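Local coordinates for protein interferon gamma (Paralichthys olivaceus, PDB 6F1E) that acts as a secreted homodimeric cytokine that binds interferon gamma receptor 1, and more weakly a related receptor, and activates macrophages and neutrophils, at residues A5-N8 against K9-N13; L93-I96 against L97-Q101; L139-M142 against Y143-S147. All coordinates share one frame; numbering follows the deposited sequence.

Contact 1: residues A5-N8 against K9-N13; sequences ARMN and KTIQN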
loop_
_atom_site.group_PDB
_atom_site.type_symbol
_atom_site.label_atom_id
_atom_site.label_comp_id
_atom_site.label_asym_id
_atom_site.label_seq_id
_atom_site.Cartn_x
_atom_site.Cartn_y
_atom_site.Cartn_z
ATOM N N ALA A 5 23.942 15.836 12.914
ATOM C CA ALA A 5 24.010 17.294 12.772
ATOM C C ALA A 5 23.904 17.652 11.296
ATOM O O ALA A 5 23.194 18.598 10.929
ATOM C CB ALA A 5 25.314 17.842 13.369
ATOM N N ARG A 6 24.586 16.853 10.468
ATOM C CA ARG A 6 24.736 17.121 9.047
ATOM C C ARG A 6 23.402 17.018 8.308
ATOM O O ARG A 6 23.132 17.782 7.360
ATOM C CB ARG A 6 25.783 16.173 8.446
ATOM C CG ARG A 6 26.163 16.517 7.009
ATOM C CD ARG A 6 27.051 15.454 6.381
ATOM N NE ARG A 6 28.476 15.569 6.709
ATOM C CZ ARG A 6 29.403 14.688 6.341
ATOM N NH1 ARG A 6 29.091 13.601 5.631
ATOM N NH2 ARG A 6 30.657 14.894 6.682
ATOM N N MET A 7 22.567 16.086 8.757
ATOM C CA MET A 7 21.204 15.951 8.243
ATOM C C MET A 7 20.419 17.220 8.511
ATOM O O MET A 7 19.817 17.778 7.579
ATOM C CB MET A 7 20.496 14.768 8.906
ATOM C CG MET A 7 19.183 14.367 8.263
ATOM S SD MET A 7 19.501 13.317 6.847
ATOM C CE MET A 7 17.858 12.672 6.577
ATOM N N ASN A 8 20.432 17.667 9.781
ATOM C CA ASN A 8 19.683 18.870 10.202
ATOM C C ASN A 8 20.175 20.058 9.407
ATOM O O ASN A 8 19.405 20.766 8.790
ATOM C CB ASN A 8 19.832 19.159 11.713
ATOM C CG ASN A 8 19.262 20.538 12.120
ATOM O OD1 ASN A 8 18.067 20.670 12.411
ATOM N ND2 ASN A 8 20.125 21.573 12.137
ATOM N N LYS A 9 21.485 20.253 9.423
ATOM C CA LYS A 9 22.079 21.373 8.742
ATOM C C LYS A 9 21.761 21.283 7.265
ATOM O O LYS A 9 21.321 22.283 6.698
ATOM C CB LYS A 9 23.593 21.468 9.014
ATOM C CG LYS A 9 23.924 21.914 10.433
ATOM C CD LYS A 9 25.382 22.313 10.588
ATOM C CE LYS A 9 25.665 22.803 12.000
ATOM N NZ LYS A 9 27.035 23.369 12.138
ATOM N N THR A 10 21.913 20.093 6.664
ATOM C CA THR A 10 21.673 19.945 5.227
ATOM C C THR A 10 20.220 20.253 4.854
ATOM O O THR A 10 19.960 20.841 3.770
ATOM C CB THR A 10 22.099 18.570 4.678
ATOM O OG1 THR A 10 23.480 18.339 4.980
ATOM C CG2 THR A 10 21.910 18.510 3.123
ATOM N N ILE A 11 19.287 19.893 5.748
ATOM C CA ILE A 11 17.854 20.152 5.491
ATOM C C ILE A 11 17.553 21.646 5.505
ATOM O O ILE A 11 16.875 22.161 4.595
ATOM C CB ILE A 11 16.919 19.421 6.491
ATOM C CG1 ILE A 11 16.802 17.934 6.119
ATOM C CG2 ILE A 11 15.517 20.067 6.538
ATOM C CD1 ILE A 11 16.193 17.070 7.221
ATOM N N GLN A 12 18.053 22.329 6.536
ATOM C CA GLN A 12 17.936 23.790 6.602
ATOM C C GLN A 12 18.465 24.468 5.332
ATOM O O GLN A 12 17.742 25.256 4.738
ATOM C CB GLN A 12 18.623 24.351 7.846
ATOM C CG GLN A 12 18.134 23.787 9.190
ATOM C CD GLN A 12 16.626 23.588 9.257
ATOM O OE1 GLN A 12 16.153 22.450 9.417
ATOM N NE2 GLN A 12 15.857 24.691 9.113
ATOM N N ASN A 13 19.668 24.109 4.872
ATOM C CA ASN A 13 20.218 24.698 3.635
ATOM C C ASN A 13 19.256 24.452 2.501
ATOM O O ASN A 13 19.006 25.331 1.687
ATOM C CB ASN A 13 21.592 24.127 3.211
ATOM C CG ASN A 13 22.672 24.267 4.284
ATOM O OD1 ASN A 13 22.418 24.663 5.432
ATOM N ND2 ASN A 13 23.897 23.897 3.912
#
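T10 turns its hydroxyl back over the preceding turn of the helix and reaches the carbonyl of R6, with OG1 modelled 2.5 Å from R6 O. The hydrogen bond is plausible, but that length is probably an underestimate and says nothing reliable about its strength. The first torsion makes the bond possible: OG1 sits beside T10's own backbone N (chi1 -56°), facing the earlier residues, while CG2 is the branch set anti to that nitrogen. T10 N donates to the same oxygen at 2.7 Å, so R6 O has the amide and the hydroxyl of one residue as partners. The R6 side chain runs alongside that of T10 and points the same way; its CG lies 3.8 Å from T10 OG1.

About a quarter-turn round the helix, M7 and I11 meet at a slant. The contact is between M7 CG and I11 CD1, 4.2 Å apart. M7 O takes the amide bond from I11 N and has I11 CG1 beside it at 3.4 Å.

All of this belongs to the first turns of helix 5-17, where K9 N to A5 O and Q12 N to N8 O complete the run of i to i+4 backbone bonds. M7, T10 and I11 are buried. M7 packs on I96 of helix 89-107 in the same chain, and exposed R6 touches Y95 of that helix from the border of this face; M7 and I11 also meet Y143 and L136 of the second subunit.

K9 is exposed: it leaves the backbone with CG only 3.4 Å from A5 O and then extends fully to its amine. Q12 lies at the edge facing the second subunit, where it packs against Q140 of that subunit, and its CG is 3.3 Å from N8 O.

Contact 2: residues L93-I96 against L97-Q101; sequences LNYI and LKKVQ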
loop_
_atom_site.group_PDB
_atom_site.type_symbol
_atom_site.label_atom_id
_atom_site.label_comp_id
_atom_site.label_asym_id
_atom_site.label_seq_id
_atom_site.Cartn_x
_atom_site.Cartn_y
_atom_site.Cartn_z
ATOM N N LEU A 93 20.624 17.433 -1.876
ATOM C CA LEU A 93 19.572 16.455 -2.197
ATOM C C LEU A 93 20.174 15.044 -2.225
ATOM O O LEU A 93 19.682 14.143 -1.545
ATOM C CB LEU A 93 18.884 16.745 -3.553
ATOM C CG LEU A 93 17.974 17.973 -3.752
ATOM C CD1 LEU A 93 17.334 17.987 -5.139
ATOM C CD2 LEU A 93 16.880 18.021 -2.697
ATOM N N ASN A 94 21.253 14.861 -2.987
ATOM C CA ASN A 94 21.865 13.543 -3.125
ATOM C C ASN A 94 22.267 13.025 -1.769
ATOM O O ASN A 94 22.061 11.869 -1.494
ATOM C CB ASN A 94 23.016 13.523 -4.151
ATOM C CG ASN A 94 22.505 13.440 -5.615
ATOM O OD1 ASN A 94 22.880 14.240 -6.463
ATOM N ND2 ASN A 94 21.646 12.457 -5.899
ATOM N N TYR A 95 22.732 13.882 -0.869
ATOM C CA TYR A 95 23.094 13.390 0.467
ATOM C C TYR A 95 21.846 12.878 1.202
ATOM O O TYR A 95 21.871 11.813 1.840
ATOM C CB TYR A 95 23.870 14.434 1.294
ATOM C CG TYR A 95 24.028 14.045 2.764
ATOM C CD1 TYR A 95 25.070 13.232 3.209
ATOM C CD2 TYR A 95 23.112 14.498 3.706
ATOM C CE1 TYR A 95 25.189 12.895 4.569
ATOM C CE2 TYR A 95 23.214 14.174 5.053
ATOM C CZ TYR A 95 24.229 13.371 5.484
ATOM O OH TYR A 95 24.233 13.072 6.840
ATOM N N ILE A 96 20.761 13.631 1.101
ATOM C CA ILE A 96 19.521 13.316 1.832
ATOM C C ILE A 96 18.878 12.031 1.214
ATOM O O ILE A 96 18.434 11.106 1.940
ATOM C CB ILE A 96 18.640 14.612 2.001
ATOM C CG1 ILE A 96 18.346 14.850 3.467
ATOM C CG2 ILE A 96 17.353 14.623 1.224
ATOM C CD1 ILE A 96 19.549 15.364 4.220
ATOM N N LEU A 97 18.938 11.914 -0.109
ATOM C CA LEU A 97 18.589 10.657 -0.762
ATOM C C LEU A 97 19.373 9.450 -0.225
ATOM O O LEU A 97 18.788 8.414 0.130
ATOM C CB LEU A 97 18.811 10.774 -2.254
ATOM C CG LEU A 97 18.494 9.523 -3.050
ATOM C CD1 LEU A 97 17.090 9.059 -2.740
ATOM C CD2 LEU A 97 18.618 9.869 -4.517
ATOM N N LYS A 98 20.686 9.588 -0.145
ATOM C CA LYS A 98 21.562 8.499 0.334
ATOM C C LYS A 98 21.191 8.057 1.740
ATOM O O LYS A 98 21.018 6.880 1.987
ATOM C CB LYS A 98 23.034 8.942 0.322
ATOM C CG LYS A 98 23.981 7.956 0.963
ATOM C CD LYS A 98 25.425 8.432 0.900
ATOM C CE LYS A 98 25.807 9.252 2.136
ATOM N NZ LYS A 98 27.274 9.208 2.425
ATOM N N LYS A 99 21.057 8.996 2.670
ATOM C CA LYS A 99 20.774 8.600 4.044
ATOM C C LYS A 99 19.436 7.852 4.166
ATOM O O LYS A 99 19.312 6.970 5.015
ATOM C CB LYS A 99 20.825 9.804 5.010
ATOM C CG LYS A 99 22.159 10.554 5.108
ATOM C CD LYS A 99 23.398 9.691 5.441
ATOM C CE LYS A 99 23.450 9.170 6.876
ATOM N NZ LYS A 99 24.336 7.959 7.003
ATOM N N VAL A 100 18.452 8.194 3.322
ATOM C CA VAL A 100 17.141 7.535 3.341
ATOM C C VAL A 100 17.252 6.142 2.727
ATOM O O VAL A 100 16.831 5.174 3.338
ATOM C CB VAL A 100 16.068 8.340 2.573
ATOM C CG1 VAL A 100 14.745 7.577 2.544
ATOM C CG2 VAL A 100 15.857 9.725 3.190
ATOM N N GLN A 101 17.831 6.040 1.535
ATOM C CA GLN A 101 18.129 4.742 0.943
ATOM C C GLN A 101 18.822 3.814 1.935
ATOM O O GLN A 101 18.378 2.677 2.159
ATOM C CB GLN A 101 19.005 4.903 -0.266
ATOM C CG GLN A 101 18.248 5.476 -1.442
ATOM C CD GLN A 101 19.126 5.778 -2.644
ATOM O OE1 GLN A 101 20.278 6.239 -2.512
ATOM N NE2 GLN A 101 18.579 5.537 -3.837
#
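K99 sets its CG over one face of the Y95 ring, a CH-pi contact one helical turn along. This carbon stands 3.9 Å from the ring centroid, 24° off the normal and displaced toward the rim near CZ, where the separation is 3.5 Å. The bent lysine chain puts it there: K99 CG lies beside its own backbone N (chi1 -61°), and further bends at the second and third torsions carry CD past CE1 and the phenol oxygen.

Looser packing comes from K98, whose CE approaches Y95 CD1 obliquely at 4.2 Å. V100 CG2, by contrast, sits close against the backbone oxygen I96 O, at 3.2 Å.

The hydrogen bonds are those of a regular alpha helix, from L97 N to L93 O through V100 N to I96 O, within helix 89-107 of the four-helix bundle. I96 and L97 face helix 41-64 through I59 and E56, and I96 also packs on L139 of the second subunit.

Beyond the ring, K99 NZ forms a salt bridge with E102. The lysine thus splits its roles, CG on the aromatic face and ammonium on a carboxylate, which should restrict the rotation of both its chain and the tyrosine.

Contact 3: residues L139-M142 against Y143-S147; sequences LQWM and YEEAS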
loop_
_atom_site.group_PDB
_atom_site.type_symbol
_atom_site.label_atom_id
_atom_site.label_comp_id
_atom_site.label_asym_id
_atom_site.label_seq_id
_atom_site.Cartn_x
_atom_site.Cartn_y
_atom_site.Cartn_z
ATOM N N LEU A 139 -9.921 -17.289 -6.622
ATOM C CA LEU A 139 -10.832 -16.710 -5.619
ATOM C C LEU A 139 -11.139 -17.656 -4.431
ATOM O O LEU A 139 -11.081 -17.256 -3.245
ATOM C CB LEU A 139 -12.116 -16.211 -6.271
ATOM C CG LEU A 139 -13.187 -15.628 -5.321
ATOM C CD1 LEU A 139 -12.632 -14.755 -4.198
ATOM C CD2 LEU A 139 -14.196 -14.811 -6.127
ATOM N N GLN A 140 -11.431 -18.910 -4.746
ATOM C CA GLN A 140 -11.775 -19.910 -3.720
ATOM C C GLN A 140 -10.607 -20.110 -2.755
ATOM O O GLN A 140 -10.727 -19.927 -1.542
ATOM C CB GLN A 140 -12.167 -21.221 -4.399
ATOM C CG GLN A 140 -12.786 -22.251 -3.482
ATOM C CD GLN A 140 -13.243 -23.456 -4.273
ATOM O OE1 GLN A 140 -13.781 -23.329 -5.393
ATOM N NE2 GLN A 140 -12.994 -24.643 -3.725
ATOM N N TRP A 141 -9.455 -20.423 -3.321
ATOM C CA TRP A 141 -8.268 -20.622 -2.544
ATOM C C TRP A 141 -8.113 -19.386 -1.668
ATOM O O TRP A 141 -7.948 -19.511 -0.432
ATOM C CB TRP A 141 -7.024 -20.832 -3.444
ATOM C CG TRP A 141 -5.864 -21.382 -2.660
ATOM C CD1 TRP A 141 -5.525 -22.694 -2.520
ATOM C CD2 TRP A 141 -4.949 -20.647 -1.840
ATOM N NE1 TRP A 141 -4.444 -22.819 -1.688
ATOM C CE2 TRP A 141 -4.074 -21.576 -1.257
ATOM C CE3 TRP A 141 -4.792 -19.288 -1.539
ATOM C CZ2 TRP A 141 -3.053 -21.200 -0.394
ATOM C CZ3 TRP A 141 -3.761 -18.903 -0.697
ATOM C CH2 TRP A 141 -2.909 -19.861 -0.125
ATOM N N MET A 142 -8.193 -18.201 -2.302
ATOM C CA MET A 142 -7.865 -16.927 -1.604
ATOM C C MET A 142 -8.894 -16.576 -0.564
ATOM O O MET A 142 -8.510 -16.175 0.501
ATOM C CB MET A 142 -7.702 -15.737 -2.556
ATOM C CG MET A 142 -6.464 -15.779 -3.402
ATOM S SD MET A 142 -4.936 -15.587 -2.461
ATOM C CE MET A 142 -3.868 -15.464 -3.901
ATOM N N TYR A 143 -10.188 -16.740 -0.868
ATOM C CA TYR A 143 -11.232 -16.602 0.146
ATOM C C TYR A 143 -11.022 -17.567 1.336
ATOM O O TYR A 143 -11.044 -17.141 2.479
ATOM C CB TYR A 143 -12.578 -16.845 -0.478
ATOM C CG TYR A 143 -13.781 -16.527 0.408
ATOM C CD1 TYR A 143 -14.337 -15.239 0.420
ATOM C CD2 TYR A 143 -14.401 -17.525 1.197
ATOM C CE1 TYR A 143 -15.450 -14.945 1.199
ATOM C CE2 TYR A 143 -15.519 -17.236 1.974
ATOM C CZ TYR A 143 -16.039 -15.945 1.969
ATOM O OH TYR A 143 -17.139 -15.618 2.723
ATOM N N GLU A 144 -10.767 -18.850 1.056
ATOM C CA GLU A 144 -10.608 -19.847 2.108
ATOM C C GLU A 144 -9.450 -19.466 2.996
ATOM O O GLU A 144 -9.575 -19.483 4.234
ATOM C CB GLU A 144 -10.411 -21.263 1.546
ATOM C CG GLU A 144 -11.685 -21.964 1.050
ATOM C CD GLU A 144 -11.415 -23.322 0.366
ATOM O OE1 GLU A 144 -10.303 -23.901 0.554
ATOM O OE2 GLU A 144 -12.320 -23.813 -0.372
ATOM N N GLU A 145 -8.332 -19.098 2.368
ATOM C CA GLU A 145 -7.125 -18.722 3.117
ATOM C C GLU A 145 -7.362 -17.484 3.990
ATOM O O GLU A 145 -6.945 -17.422 5.154
ATOM C CB GLU A 145 -5.978 -18.466 2.150
ATOM C CG GLU A 145 -4.658 -18.103 2.805
ATOM C CD GLU A 145 -4.186 -19.139 3.815
ATOM O OE1 GLU A 145 -4.285 -20.360 3.496
ATOM O OE2 GLU A 145 -3.722 -18.741 4.921
ATOM N N ALA A 146 -8.037 -16.504 3.408
ATOM C CA ALA A 146 -8.382 -15.302 4.111
ATOM C C ALA A 146 -9.175 -15.707 5.386
ATOM O O ALA A 146 -8.778 -15.348 6.500
ATOM C CB ALA A 146 -9.202 -14.372 3.196
ATOM N N SER A 147 -10.249 -16.488 5.199
ATOM C CA SER A 147 -11.163 -16.879 6.281
ATOM C C SER A 147 -10.474 -17.708 7.354
ATOM O O SER A 147 -10.449 -17.297 8.512
ATOM C CB SER A 147 -12.330 -17.650 5.718
ATOM O OG SER A 147 -12.760 -17.025 4.532
#
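W141 and E145 run side by side along one flank of the helix, pointing the same way. The six-membered part of the indole does the touching: W141 CZ3 is 3.6 Å from E145 CB and 3.7 Å from E145 CG, and W141 CH2 lies near E145 OE1. Ring and carboxylate planes are 28° apart. With its CG anti to the backbone N (chi1 -166°), W141 swings its ring along the helix to this neighbour.

Q140 and E144 form a second pair lying side by side and pointing the same way, in which E144 OE2 lies 3.5 Å from Q140 CG, the amide and carboxylate planes being turned 47° from one another. On the more buried side L139 CD1 meets Y143 CB at 4.3 Å.

Behind these side chains stands the i to i+4 backbone bonding of helix 139-149; W141 and E145, four residues apart, are joined by the bond from E145 N to W141 O at 2.9 Å. S147 adds a bond from its OG to Y143 O, 2.7 Å long and from above the carbonyl plane; that oxygen also receives S147 N. The same hydroxyl lies over one face of the Y143 ring.

This helix packs on the partner in the dimer, with S147 on L103 of the second subunit. W141 packs on E35 of the second subunit, and E35 OE2 of that subunit lies close to E145 OE2; such crowding of like charges would probably favour a proton or counter-ion there.

In the fold
Contacts 1 and 2 are neighbours in one chain, their centres 12 Å apart; the closest approaches are M7 SD to I96 CD1 at 3.3 Å and R6 CD to Y95 CZ at 3.6 Å. Contact 3 is remote within the chain, its centre about 49 Å from that of contact 1 and about 41 Å from that of contact 2, on the other side of the chain's centre. The dimer closes this gap. Besides packing there, Y143 of the second subunit forms a weak hydrogen bond through its OH to K99 O. Contact 3 of each subunit therefore meets contacts 1 and 2 of its partner, the intertwined arrangement of interferon gamma.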